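Local coordinates for protein molinate hydrolase (Gulosibacter molinativorax, PDB 4UB9) that hydrolyses the thiocarbamate herbicide molinate, as a zinc-binding member of the amidohydrolase family, at residues M300-A303 against T304-G307. Numbering follows the deposited sequence.
Sequences MIHA and TMTG
His302 and Met305 meet round a type I beta turn that takes the chain off the end region of strand 299-301 in the TIM-barrel-type amidohydrolase fold, a worked example of how a turn and a thioether can help to place a ligand histidine. The backbone part is one hydrogen bond: Met305 N donates to His302 O at 3.0 Å, fairly straight at 158°. A water bridges the next residues, 2.8 Å from Ala303 O and 3.0 Å from Met305 O, though it may not donate to both all the time.

The side-chain part is a CH-pi and Met-aromatic contact. Met305 starts with CG anti to its own N (chi1 -170°) and stays extended at the next bond, which carries the sulfur over the imidazole; the bend at chi3 then brings the methyl over the same face. Met305 CE stands 4.1 Å from the centroid of the His302 ring, displaced toward the rim near CG, while Met305 SD lies 4.3 Å from the same centroid, 20° off the normal. Thr306 CG2 lies 3.5 Å from Ala303 O, a van der Waals contact of a methyl with a carbonyl oxygen; Thr304 turns its hydroxyl to Asp358.

Other partners also hold the histidine. His302 NE2 binds the zinc ion together with His282, whose ring is steeply inclined to it, His302 ND1 makes a weak hydrogen bond to Thr283 O, and His302 N is bonded to Glu327. Replacing His302 by an alanine is likely to leave the zinc short of a ligand and Met305 without the face it packs on. The chemistry thus divides the work: one ring nitrogen serves the metal and the other makes a weak bond to a carbonyl, while a soft, uncharged thioether covers a face, which is likely to limit how the ring can tilt without competing for its nitrogens.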
ATOM      1  N   MET A 300       9.996  19.675  28.680  1.00 35.92           N
ATOM      2  CA  MET A 300       9.353  18.469  28.200  1.00 34.42           C
ATOM      3  C   MET A 300       8.324  18.777  27.093  1.00 34.72           C
ATOM      4  O   MET A 300       7.240  19.311  27.342  1.00 32.96           O
ATOM      5  CB  MET A 300       8.713  17.758  29.388  1.00 35.66           C
ATOM      6  CG  MET A 300       9.791  17.267  30.341  1.00 37.59           C
ATOM      7  SD  MET A 300       9.157  16.540  31.845  1.00 38.54           S
ATOM      8  CE  MET A 300       8.490  18.019  32.603  1.00 38.25           C
ATOM      9  N   ILE A 301       8.664  18.392  25.873  1.00 33.55           N
ATOM     10  CA  ILE A 301       7.826  18.660  24.708  1.00 30.99           C
ATOM     11  C   ILE A 301       6.599  17.740  24.677  1.00 32.34           C
ATOM     12  O   ILE A 301       6.676  16.541  24.961  1.00 30.70           O
ATOM     13  CB  ILE A 301       8.607  18.553  23.416  1.00 30.33           C
ATOM     14  CG1 ILE A 301       9.852  19.426  23.467  1.00 33.06           C
ATOM     15  CG2 ILE A 301       7.763  18.949  22.220  1.00 31.00           C
ATOM     16  CD1 ILE A 301       9.600  20.914  23.594  1.00 34.24           C
ATOM     17  N   HIS A 302       5.470  18.348  24.375  1.00 29.69           N
ATOM     18  CA  HIS A 302       4.121  17.713  24.375  1.00 32.53           C
ATOM     19  C   HIS A 302       3.922  16.748  25.520  1.00 34.23           C
ATOM     20  O   HIS A 302       3.630  15.581  25.353  1.00 32.89           O
ATOM     21  CB  HIS A 302       3.644  17.187  23.013  1.00 33.97           C
ATOM     22  CG  HIS A 302       4.620  16.327  22.295  1.00 40.15           C
ATOM     23  ND1 HIS A 302       5.011  15.089  22.756  1.00 38.80           N
ATOM     24  CD2 HIS A 302       5.208  16.480  21.084  1.00 45.95           C
ATOM     25  CE1 HIS A 302       5.856  14.548  21.894  1.00 39.86           C
ATOM     26  NE2 HIS A 302       5.990  15.367  20.869  1.00 45.01           N
ATOM     27  N   ALA A 303       4.099  17.309  26.703  1.00 34.32           N
ATOM     28  CA  ALA A 303       4.121  16.542  27.923  1.00 32.48           C
ATOM     29  C   ALA A 303       2.817  15.826  28.134  1.00 34.08           C
ATOM     30  O   ALA A 303       2.763  14.776  28.750  1.00 37.44           O
ATOM     31  CB  ALA A 303       4.399  17.468  29.085  1.00 32.63           C
ATOM     32  N   THR A 304       1.745  16.437  27.669  1.00 33.02           N
ATOM     33  CA  THR A 304       0.398  15.889  27.892  1.00 32.11           C
ATOM     34  C   THR A 304      -0.023  14.856  26.865  1.00 32.16           C
ATOM     35  O   THR A 304      -1.138  14.331  26.931  1.00 32.40           O
ATOM     36  CB  THR A 304      -0.665  17.017  27.888  1.00 31.53           C
ATOM     37  OG1 THR A 304      -0.436  17.864  26.755  1.00 32.02           O
ATOM     38  CG2 THR A 304      -0.547  17.807  29.148  1.00 31.10           C
ATOM     39  N   MET A 305       0.848  14.605  25.886  1.00 33.63           N
ATOM     40  CA  MET A 305       0.593  13.553  24.923  1.00 34.43           C
ATOM     41  C   MET A 305       1.036  12.221  25.555  1.00 35.02           C
ATOM     42  O   MET A 305       2.194  11.889  25.584  1.00 37.41           O
ATOM     43  CB  MET A 305       1.322  13.805  23.636  1.00 36.02           C
ATOM     44  CG  MET A 305       0.876  12.848  22.550  1.00 43.41           C
ATOM     45  SD  MET A 305       1.987  12.934  21.142  1.00 61.62           S
ATOM     46  CE  MET A 305       1.559  14.565  20.470  1.00 61.46           C
ATOM     47  N   THR A 306       0.082  11.475  26.082  1.00 32.88           N
ATOM     48  CA  THR A 306       0.386  10.339  26.947  1.00 34.29           C
ATOM     49  C   THR A 306      -0.324   9.048  26.617  1.00 32.37           C
ATOM     50  O   THR A 306      -0.809   8.359  27.494  1.00 34.99           O
ATOM     51  CB  THR A 306       0.089  10.679  28.425  1.00 33.23           C
ATOM     52  OG1 THR A 306      -1.292  10.957  28.604  1.00 31.98           O
ATOM     53  CG2 THR A 306       0.895  11.865  28.837  1.00 32.40           C
ATOM     54  N   GLY A 307      -0.380   8.714  25.341  1.00 31.88           N
ATOM     55  CA  GLY A 307      -0.905   7.402  24.956  1.00 33.47           C
ATOM     56  C   GLY A 307      -2.396   7.261  25.194  1.00 32.41           C
ATOM     57  O   GLY A 307      -2.928   6.165  25.331  1.00 29.52           O
TER
HETATM   58  O   HOH W   1       4.325  12.777  27.455  1.00 35.97           O